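Local coordinates for protein NEQ263 (PDB 5BN3) that forms the ATP synthase core of Nanoarchaeum equitans together with NeqA, probably binds ATP, and completes an ADP site held mainly by the partner subunit, at residues 122-128 against 323-328; 106-112 against 330-336; 111-115 against 146-151. All coordinates share one frame; numbering follows the deposited sequence.

Interaction 1: 122-128 against 323-328; sequences HPLLKGQ and SLSRLA. With ADP (adenosine-5'-diphosphate), chain C; GOL (glycerol), chain Q.
One face of the H122 imidazole lies against the S323-L324 peptide, with S323 C and L324 N above the rim of the ring. On that face S323 CB makes a CH-pi contact, 4.2 Å from the ring centroid and 21° off the normal. At the edge sits O3 of a glycerol, whose very short approach to ND1 leaves that bond doubtful; S325 N donates to the same O3 at 3.1 Å. The R326 guanidinium offers its edge to ADP, NH1 reaching O3B at 2.7 Å with weaker bonds to O2A and O3A. In this P-loop NTPase-like domain, R326 probably acts as an arginine finger, as in A- and V-type ATPases; G226 and K229 of the neighbouring alpha chain bind the same ADP. Behind it, the S325 hydroxyl swings away from its own amide (chi1 176°) and donates to P123 O at 2.8 Å. Q128 NE2 donates to that OG at 3.0 Å, in the Q128 amide plane; Q128 OE1 takes L125 N at 2.8 Å across the type II turn 125-128. P123 CD packs on A328 CB at 3.6 Å, and L125 CD2 slots beside L327.

Interaction 2: 106-112 against 330-336; sequences VPNEILY and NGMSKKH. With DIO (1,4-diethylene dioxide), chain N.
V106 meets N330 with its CG1 methyl, 3.3 Å from N330 ND2, the two side chains crossing at about a right angle. The same amide nitrogen gives a weak hydrogen bond, also 3.3 Å, to P107 O. At N108 the backbones come closest: G331 CA approaches N108 O at 3.3 Å in a CA-H...O contact, and G331, with no side chain of its own, lets I110 lie over its carbonyl, I110 CD1 being 3.4 Å from G331 O. The backbone N of I110 donates to a water, which in turn donates to G331 O at 2.8 Å and so links the two segments. Its side chain carries the apolar part. CD1 reaches H336 CE1 at 3.7 Å, approaching the imidazole obliquely, and also touches M332 CG, which itself lies above the centre of the H336 ring. Its CG2 covers one face of the Y112 ring. With CG anti to the carbonyl carbon (chi1 -76°), Y112 brings its OH to 3.7 Å from H336 ND1; a dioxane, probably from the crystallisation liquor, sits beside the pair, its O1 taking a bond from H336 ND1 at 2.7 Å. S333 is the N-cap of helix 334-356, its OG accepting from H336 N, the amide of the same residue whose imidazole makes the contact. The contact thus ties the start of this C-terminal-domain helix to strand 110-111, which pairs antiparallel with 124-125, while I394 of helix 394-408 packs on both Y112 and H336 and F398 meets the H336 ring edge-to-face.

Interaction 3: 111-115 against 146-151; sequences LYTGI and QIARNV
T113 OG1 is gripped by two partners as T113 packs on V151: it accepts from I115 N at 3.0 Å, closing an ST turn, and it is hydrogen-bonded to D119 OD1. This turn leads into helix 116-119 and rests on the end of helix 140-151, which follows strand 131-134, as the helix after the P-loop strand does in P-loop NTPase domains. T113 places OG1 between its backbone N and carbonyl carbon (chi1 66°), which leaves CG2 to lie beside V151 CG1, at 3.8 Å, the two side chains pointing the same way. V151 CG1 also sits 3.4 Å from Y112 O and 4.1 Å from L111 CB. One turn earlier in the helix, I115 CD1 reaches I147 CG1 at 3.9 Å, the two chains crossing at about a right angle, and touches the extended stem of Q146, whose OE1 is hydrogen-bonded to Y315 OH. I147 O accepts from both N150 N and V151 N, an i+3 and an i+4 bond. N150 CB and CG lie against T113 O; ND2 comes within 3.1 Å of that oxygen at an angle too poor for a hydrogen bond, and donates instead to Q146 O at 2.8 Å.

In the fold
Interactions 1 and 2 meet through the short, weakly bonded antiparallel pair 110-111 and 124-125, whose backbone bonds join L111 to L124 and E109 to K126; interaction 2 also shares L111 and Y112 with interaction 3. Interactions 1 and 3 are buried, whereas interaction 2 is only partly so and has exposed residues. Their chemistry follows: interaction 1 pairs a buried serine-glutamine network with a charged side chain at the alpha-chain interface, interaction 2 relies on weak amide, water-bridged and apolar contacts at the start of the C-terminal helix, and interaction 3 is largely aliphatic packing within a single chain. Along the sequence, interaction 1 is nested inside the loop closed by interaction 2.

Interaction 1: 122-128 against 323-328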
loop_
_atom_site.group_PDB
_atom_site.type_symbol
_atom_site.label_atom_id
_atom_site.label_comp_id
_atom_site.label_asym_id
_atom_site.label_seq_id
_atom_site.Cartn_x
_atom_site.Cartn_y
_atom_site.Cartn_z
ATOM N N HIS B 122 15.619 29.857 13.962
ATOM C CA HIS B 122 14.746 28.941 14.702
ATOM C C HIS B 122 15.047 28.865 16.198
ATOM O O HIS B 122 15.237 27.768 16.730
ATOM C CB HIS B 122 14.846 27.532 14.101
ATOM C CG HIS B 122 14.799 27.505 12.605
ATOM N ND1 HIS B 122 13.687 27.882 11.884
ATOM C CD2 HIS B 122 15.729 27.133 11.689
ATOM C CE1 HIS B 122 13.932 27.750 10.593
ATOM N NE2 HIS B 122 15.165 27.296 10.449
ATOM N N PRO B 123 15.075 30.022 16.891
ATOM C CA PRO B 123 15.524 29.987 18.286
ATOM C C PRO B 123 14.583 29.230 19.215
ATOM O O PRO B 123 13.363 29.234 19.015
ATOM C CB PRO B 123 15.568 31.468 18.679
ATOM C CG PRO B 123 14.585 32.128 17.778
ATOM C CD PRO B 123 14.669 31.377 16.476
ATOM N N LEU B 124 15.170 28.579 20.216
ATOM C CA LEU B 124 14.429 27.888 21.266
ATOM C C LEU B 124 14.042 28.883 22.356
ATOM O O LEU B 124 14.865 29.698 22.779
ATOM C CB LEU B 124 15.306 26.779 21.860
ATOM C CG LEU B 124 14.956 26.182 23.227
ATOM C CD1 LEU B 124 13.671 25.386 23.158
ATOM C CD2 LEU B 124 16.085 25.306 23.742
ATOM N N LEU B 125 12.792 28.825 22.806
ATOM C CA LEU B 125 12.321 29.713 23.869
ATOM C C LEU B 125 12.126 28.946 25.173
ATOM O O LEU B 125 11.873 27.743 25.155
ATOM C CB LEU B 125 11.017 30.408 23.459
ATOM C CG LEU B 125 11.122 31.751 22.729
ATOM C CD1 LEU B 125 11.964 31.644 21.480
ATOM C CD2 LEU B 125 9.742 32.279 22.377
ATOM N N LYS B 126 12.251 29.635 26.305
ATOM C CA LYS B 126 12.100 28.976 27.602
ATOM C C LYS B 126 10.654 28.542 27.827
ATOM O O LYS B 126 9.730 29.361 27.780
ATOM C CB LYS B 126 12.575 29.873 28.753
ATOM C CG LYS B 126 12.819 29.108 30.053
ATOM C CD LYS B 126 13.529 29.956 31.104
ATOM C CE LYS B 126 12.591 30.960 31.747
ATOM N NZ LYS B 126 13.247 31.687 32.871
ATOM N N GLY B 127 10.464 27.246 28.060
ATOM C CA GLY B 127 9.133 26.690 28.221
ATOM C C GLY B 127 8.615 26.063 26.941
ATOM O O GLY B 127 7.539 25.470 26.920
ATOM N N GLN B 128 9.382 26.186 25.865
ATOM C CA GLN B 128 8.967 25.627 24.582
ATOM C C GLN B 128 9.212 24.121 24.528
ATOM O O GLN B 128 10.113 23.597 25.193
ATOM C CB GLN B 128 9.711 26.325 23.435
ATOM C CG GLN B 128 9.182 26.023 22.036
ATOM C CD GLN B 128 9.853 26.868 20.964
ATOM O OE1 GLN B 128 10.749 27.662 21.254
ATOM N NE2 GLN B 128 9.418 26.703 19.721
ATOM N N SER B 323 13.332 22.789 9.137
ATOM C CA SER B 323 13.271 23.075 10.565
ATOM C C SER B 323 12.323 24.235 10.844
ATOM O O SER B 323 12.043 25.053 9.961
ATOM C CB SER B 323 14.661 23.377 11.128
ATOM O OG SER B 323 15.523 22.268 10.953
ATOM N N LEU B 324 11.828 24.293 12.076
ATOM C CA LEU B 324 10.836 25.286 12.461
ATOM C C LEU B 324 10.802 25.471 13.969
ATOM O O LEU B 324 10.872 24.504 14.721
ATOM C CB LEU B 324 9.447 24.858 11.975
ATOM C CG LEU B 324 8.264 25.678 12.502
ATOM C CD1 LEU B 324 8.320 27.092 11.958
ATOM C CD2 LEU B 324 6.931 25.024 12.158
ATOM N N SER B 325 10.712 26.723 14.402
ATOM C CA SER B 325 10.375 27.031 15.786
ATOM C C SER B 325 9.122 27.892 15.753
ATOM O O SER B 325 9.170 29.043 15.311
ATOM C CB SER B 325 11.519 27.774 16.478
ATOM O OG SER B 325 11.144 28.160 17.790
ATOM N N ARG B 326 8.001 27.332 16.204
ATOM C CA ARG B 326 6.706 28.011 16.098
ATOM C C ARG B 326 6.626 29.302 16.899
ATOM O O ARG B 326 5.997 30.267 16.468
ATOM C CB ARG B 326 5.566 27.086 16.534
ATOM C CG ARG B 326 5.131 26.088 15.482
ATOM C CD ARG B 326 4.045 25.170 16.007
ATOM N NE ARG B 326 4.082 23.864 15.354
ATOM C CZ ARG B 326 3.429 23.567 14.235
ATOM N NH1 ARG B 326 2.686 24.486 13.638
ATOM N NH2 ARG B 326 3.519 22.351 13.713
ATOM N N LEU B 327 7.256 29.313 18.067
ATOM C CA LEU B 327 7.129 30.437 18.987
ATOM C C LEU B 327 8.264 31.443 18.828
ATOM O O LEU B 327 8.287 32.464 19.511
ATOM C CB LEU B 327 7.065 29.933 20.433
ATOM C CG LEU B 327 5.973 28.907 20.749
ATOM C CD1 LEU B 327 5.954 28.569 22.230
ATOM C CD2 LEU B 327 4.623 29.428 20.317
ATOM N N ALA B 328 9.186 31.155 17.913
ATOM C CA ALA B 328 10.393 31.962 17.712
ATOM C C ALA B 328 10.142 33.468 17.655
ATOM O O ALA B 328 10.853 34.244 18.291
ATOM C CB ALA B 328 11.118 31.507 16.458
HETATM P PB ADP C . -0.182 24.453 11.648
HETATM O O1B ADP C . -0.658 24.191 10.244
HETATM O O2B ADP C . -1.255 24.904 12.601
HETATM O O3B ADP C . 0.722 23.374 12.186
HETATM P PA ADP C . 0.751 27.093 12.321
HETATM O O1A ADP C . -0.548 27.813 12.112
HETATM O O2A ADP C . 1.216 26.778 13.719
HETATM O O3A ADP C . 0.770 25.742 11.437
HETATM O "O5'" ADP C . 1.903 27.945 11.587
HETATM C "C5'" ADP C . 3.214 27.399 11.451
HETATM C "C4'" ADP C . 4.243 28.521 11.378
HETATM O "O4'" ADP C . 4.004 29.343 10.228
HETATM C "C3'" ADP C . 4.140 29.398 12.613
HETATM O "O3'" ADP C . 5.427 29.502 13.228
HETATM C "C2'" ADP C . 3.677 30.744 12.099
HETATM O "O2'" ADP C . 4.390 31.813 12.722
HETATM C "C1'" ADP C . 3.946 30.719 10.604
HETATM N N9 ADP C . 2.845 31.406 9.888
HETATM C C8 ADP C . 1.710 30.835 9.440
HETATM N N7 ADP C . 0.914 31.750 8.831
HETATM C C5 ADP C . 1.547 32.937 8.880
HETATM C C6 ADP C . 1.264 34.317 8.422
HETATM N N6 ADP C . 0.113 34.619 7.765
HETATM N N1 ADP C . 2.200 35.258 8.678
HETATM C C2 ADP C . 3.346 34.971 9.326
HETATM N N3 ADP C . 3.666 33.743 9.770
HETATM C C4 ADP C . 2.820 32.703 9.578
HETATM C C1 GOL Q . 11.482 31.986 11.394
HETATM O O1 GOL Q . 12.447 31.623 10.433
HETATM C C2 GOL Q . 10.453 30.868 11.529
HETATM O O2 GOL Q . 10.448 30.080 10.355
HETATM C C3 GOL Q . 10.791 30.000 12.738
HETATM O O3 GOL Q . 11.453 28.830 12.316
#

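Interaction 2: 106-112 against 330-336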
loop_
_atom_site.group_PDB
_atom_site.type_symbol
_atom_site.label_atom_id
_atom_site.label_comp_id
_atom_site.label_asym_id
_atom_site.label_seq_id
_atom_site.Cartn_x
_atom_site.Cartn_y
_atom_site.Cartn_z
ATOM N N VAL B 106 2.517 32.204 27.585
ATOM C CA VAL B 106 3.155 31.881 26.313
ATOM C C VAL B 106 4.643 32.216 26.365
ATOM O O VAL B 106 5.011 33.338 26.709
ATOM C CB VAL B 106 2.497 32.638 25.144
ATOM C CG1 VAL B 106 3.176 32.284 23.833
ATOM C CG2 VAL B 106 1.013 32.311 25.074
ATOM N N PRO B 107 5.502 31.233 26.039
ATOM C CA PRO B 107 6.956 31.437 26.004
ATOM C C PRO B 107 7.339 32.638 25.138
ATOM O O PRO B 107 6.779 32.810 24.053
ATOM C CB PRO B 107 7.470 30.139 25.379
ATOM C CG PRO B 107 6.469 29.111 25.823
ATOM C CD PRO B 107 5.137 29.825 25.796
ATOM N N ASN B 108 8.269 33.458 25.623
ATOM C CA ASN B 108 8.652 34.689 24.934
ATOM C C ASN B 108 10.117 35.046 25.158
ATOM O O ASN B 108 10.582 36.100 24.720
ATOM C CB ASN B 108 7.778 35.851 25.408
ATOM C CG ASN B 108 8.029 36.208 26.862
ATOM O OD1 ASN B 108 8.246 35.330 27.699
ATOM N ND2 ASN B 108 8.009 37.499 27.169
ATOM N N GLU B 109 10.839 34.171 25.852
ATOM C CA GLU B 109 12.236 34.423 26.192
ATOM C C GLU B 109 13.166 33.417 25.512
ATOM O O GLU B 109 13.118 32.219 25.797
ATOM C CB GLU B 109 12.417 34.379 27.711
ATOM C CG GLU B 109 13.830 34.643 28.189
ATOM C CD GLU B 109 13.962 34.546 29.699
ATOM O OE1 GLU B 109 12.927 34.594 30.401
ATOM O OE2 GLU B 109 15.105 34.417 30.185
ATOM N N ILE B 110 14.011 33.910 24.613
ATOM C CA ILE B 110 14.951 33.059 23.886
ATOM C C ILE B 110 16.025 32.456 24.794
ATOM O O ILE B 110 16.672 33.168 25.564
ATOM C CB ILE B 110 15.643 33.837 22.741
ATOM C CG1 ILE B 110 14.635 34.177 21.639
ATOM C CG2 ILE B 110 16.792 33.031 22.158
ATOM C CD1 ILE B 110 15.240 34.923 20.460
ATOM N N LEU B 111 16.195 31.138 24.704
ATOM C CA LEU B 111 17.334 30.457 25.312
ATOM C C LEU B 111 18.412 30.300 24.247
ATOM O O LEU B 111 18.275 29.483 23.333
ATOM C CB LEU B 111 16.928 29.074 25.833
ATOM C CG LEU B 111 15.983 28.982 27.032
ATOM C CD1 LEU B 111 15.517 27.551 27.234
ATOM C CD2 LEU B 111 16.672 29.480 28.285
ATOM N N TYR B 112 19.485 31.078 24.352
ATOM C CA TYR B 112 20.539 31.018 23.342
ATOM C C TYR B 112 21.398 29.757 23.443
ATOM O O TYR B 112 21.956 29.445 24.496
ATOM C CB TYR B 112 21.389 32.291 23.361
ATOM C CG TYR B 112 20.678 33.443 22.704
ATOM C CD1 TYR B 112 20.641 33.554 21.324
ATOM C CD2 TYR B 112 20.020 34.402 23.458
ATOM C CE1 TYR B 112 19.984 34.590 20.715
ATOM C CE2 TYR B 112 19.360 35.447 22.853
ATOM C CZ TYR B 112 19.348 35.531 21.481
ATOM O OH TYR B 112 18.697 36.559 20.854
ATOM N N ASN B 330 7.942 35.295 19.003
ATOM C CA ASN B 330 7.624 35.874 20.307
ATOM C C ASN B 330 8.841 36.446 21.034
ATOM O O ASN B 330 8.705 37.346 21.861
ATOM C CB ASN B 330 6.948 34.836 21.213
ATOM C CG ASN B 330 5.572 34.439 20.728
ATOM O OD1 ASN B 330 4.985 35.098 19.872
ATOM N ND2 ASN B 330 5.039 33.358 21.289
ATOM N N GLY B 331 10.024 35.918 20.737
ATOM C CA GLY B 331 11.220 36.315 21.458
ATOM C C GLY B 331 12.214 37.154 20.677
ATOM O O GLY B 331 13.226 37.589 21.227
ATOM N N MET B 332 11.929 37.393 19.401
ATOM C CA MET B 332 12.881 38.075 18.528
ATOM C C MET B 332 12.675 39.585 18.466
ATOM O O MET B 332 11.545 40.072 18.387
ATOM C CB MET B 332 12.816 37.485 17.118
ATOM C CG MET B 332 13.133 36.007 17.070
ATOM S SD MET B 332 12.596 35.213 15.544
ATOM C CE MET B 332 13.649 36.041 14.365
ATOM N N SER B 333 13.783 40.320 18.496
ATOM C CA SER B 333 13.767 41.762 18.279
ATOM C C SER B 333 13.433 42.022 16.818
ATOM O O SER B 333 13.403 41.089 16.014
ATOM C CB SER B 333 15.131 42.366 18.611
ATOM O OG SER B 333 16.112 41.971 17.667
ATOM N N LYS B 334 13.175 43.277 16.466
ATOM C CA LYS B 334 12.913 43.613 15.071
ATOM C C LYS B 334 14.145 43.350 14.212
ATOM O O LYS B 334 14.026 42.918 13.068
ATOM C CB LYS B 334 12.452 45.066 14.929
ATOM C CG LYS B 334 11.022 45.298 15.385
ATOM C CD LYS B 334 10.049 44.411 14.621
ATOM C CE LYS B 334 8.992 43.823 15.541
ATOM N NZ LYS B 334 8.212 44.869 16.254
ATOM N N LYS B 335 15.323 43.604 14.775
ATOM C CA LYS B 335 16.578 43.323 14.087
ATOM C C LYS B 335 16.757 41.822 13.868
ATOM O O LYS B 335 17.159 41.385 12.792
ATOM C CB LYS B 335 17.761 43.870 14.889
ATOM C CG LYS B 335 19.114 43.630 14.231
ATOM C CD LYS B 335 20.262 44.049 15.140
ATOM C CE LYS B 335 21.586 44.044 14.389
ATOM N NZ LYS B 335 22.740 44.394 15.265
ATOM N N HIS B 336 16.453 41.040 14.899
ATOM C CA HIS B 336 16.567 39.588 14.836
ATOM C C HIS B 336 15.619 39.028 13.776
ATOM O O HIS B 336 15.992 38.137 13.008
ATOM C CB HIS B 336 16.256 38.987 16.207
ATOM C CG HIS B 336 16.676 37.558 16.364
ATOM N ND1 HIS B 336 16.927 36.993 17.592
ATOM C CD2 HIS B 336 16.883 36.583 15.446
ATOM C CE1 HIS B 336 17.273 35.724 17.428
ATOM N NE2 HIS B 336 17.253 35.454 16.138
HETATM C C1 DIO N . 17.777 39.952 19.514
HETATM C C2 DIO N . 15.923 39.098 20.422
HETATM C "C1'" DIO N . 18.540 39.621 20.754
HETATM C "C2'" DIO N . 16.674 38.761 21.663
HETATM O O1 DIO N . 16.770 39.025 19.335
HETATM O "O1'" DIO N . 17.696 39.674 21.847
HETATM O O HOH W 1 14.191 36.834 23.786
#

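Interaction 3: 111-115 against 146-151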
loop_
_atom_site.group_PDB
_atom_site.type_symbol
_atom_site.label_atom_id
_atom_site.label_comp_id
_atom_site.label_asym_id
_atom_site.label_seq_id
_atom_site.Cartn_x
_atom_site.Cartn_y
_atom_site.Cartn_z
ATOM N N LEU B 111 16.195 31.138 24.704
ATOM C CA LEU B 111 17.334 30.457 25.312
ATOM C C LEU B 111 18.412 30.300 24.247
ATOM O O LEU B 111 18.275 29.483 23.333
ATOM C CB LEU B 111 16.928 29.074 25.833
ATOM C CG LEU B 111 15.983 28.982 27.032
ATOM C CD1 LEU B 111 15.517 27.551 27.234
ATOM C CD2 LEU B 111 16.672 29.480 28.285
ATOM N N TYR B 112 19.485 31.078 24.352
ATOM C CA TYR B 112 20.539 31.018 23.342
ATOM C C TYR B 112 21.398 29.757 23.443
ATOM O O TYR B 112 21.956 29.445 24.496
ATOM C CB TYR B 112 21.389 32.291 23.361
ATOM C CG TYR B 112 20.678 33.443 22.704
ATOM C CD1 TYR B 112 20.641 33.554 21.324
ATOM C CD2 TYR B 112 20.020 34.402 23.458
ATOM C CE1 TYR B 112 19.984 34.590 20.715
ATOM C CE2 TYR B 112 19.360 35.447 22.853
ATOM C CZ TYR B 112 19.348 35.531 21.481
ATOM O OH TYR B 112 18.697 36.559 20.854
ATOM N N THR B 113 21.484 29.040 22.328
ATOM C CA THR B 113 22.203 27.776 22.266
ATOM C C THR B 113 23.652 27.987 21.870
ATOM O O THR B 113 24.506 27.148 22.151
ATOM C CB THR B 113 21.550 26.812 21.254
ATOM O OG1 THR B 113 21.690 27.337 19.928
ATOM C CG2 THR B 113 20.077 26.632 21.570
ATOM N N GLY B 114 23.924 29.107 21.205
ATOM C CA GLY B 114 25.254 29.381 20.694
ATOM C C GLY B 114 25.463 28.752 19.331
ATOM O O GLY B 114 26.549 28.834 18.753
ATOM N N ILE B 115 24.410 28.120 18.824
ATOM C CA ILE B 115 24.443 27.461 17.524
ATOM C C ILE B 115 23.718 28.327 16.492
ATOM O O ILE B 115 22.512 28.544 16.598
ATOM C CB ILE B 115 23.778 26.070 17.612
ATOM C CG1 ILE B 115 24.462 25.228 18.699
ATOM C CG2 ILE B 115 23.831 25.359 16.272
ATOM C CD1 ILE B 115 23.672 24.001 19.119
ATOM N N GLN B 146 25.141 19.546 22.942
ATOM C CA GLN B 146 25.670 20.890 22.723
ATOM C C GLN B 146 24.639 21.945 23.128
ATOM O O GLN B 146 24.991 23.001 23.655
ATOM C CB GLN B 146 26.102 21.076 21.261
ATOM C CG GLN B 146 26.771 22.422 20.990
ATOM C CD GLN B 146 27.378 22.519 19.602
ATOM O OE1 GLN B 146 27.237 21.611 18.785
ATOM N NE2 GLN B 146 28.062 23.628 19.332
ATOM N N ILE B 147 23.364 21.647 22.893
ATOM C CA ILE B 147 22.284 22.531 23.320
ATOM C C ILE B 147 22.192 22.560 24.844
ATOM O O ILE B 147 22.176 23.632 25.449
ATOM C CB ILE B 147 20.928 22.090 22.729
ATOM C CG1 ILE B 147 20.861 22.424 21.236
ATOM C CG2 ILE B 147 19.781 22.762 23.457
ATOM C CD1 ILE B 147 19.649 21.831 20.535
ATOM N N ALA B 148 22.141 21.381 25.457
ATOM C CA ALA B 148 22.043 21.266 26.910
ATOM C C ALA B 148 23.198 21.963 27.626
ATOM O O ALA B 148 23.009 22.566 28.685
ATOM C CB ALA B 148 21.974 19.806 27.315
ATOM N N ARG B 149 24.390 21.876 27.043
ATOM C CA ARG B 149 25.587 22.493 27.612
ATOM C C ARG B 149 25.439 24.007 27.760
ATOM O O ARG B 149 25.981 24.602 28.691
ATOM C CB ARG B 149 26.808 22.173 26.738
ATOM C CG ARG B 149 28.149 22.564 27.350
ATOM C CD ARG B 149 29.229 22.694 26.286
ATOM N NE ARG B 149 29.260 21.546 25.384
ATOM C CZ ARG B 149 29.583 21.618 24.096
ATOM N NH1 ARG B 149 29.905 22.785 23.555
ATOM N NH2 ARG B 149 29.580 20.525 23.347
ATOM N N ASN B 150 24.688 24.626 26.852
ATOM C CA ASN B 150 24.619 26.086 26.794
ATOM C C ASN B 150 23.345 26.732 27.350
ATOM O O ASN B 150 23.371 27.894 27.760
ATOM C CB ASN B 150 24.883 26.572 25.364
ATOM C CG ASN B 150 26.303 26.296 24.908
ATOM O OD1 ASN B 150 27.257 26.872 25.433
ATOM N ND2 ASN B 150 26.451 25.421 23.920
ATOM N N VAL B 151 22.238 25.993 27.368
ATOM C CA VAL B 151 20.962 26.560 27.812
ATOM C C VAL B 151 20.560 26.123 29.221
ATOM O O VAL B 151 19.545 26.577 29.749
ATOM C CB VAL B 151 19.807 26.234 26.828
ATOM C CG1 VAL B 151 20.168 26.666 25.416
ATOM C CG2 VAL B 151 19.475 24.748 26.860
#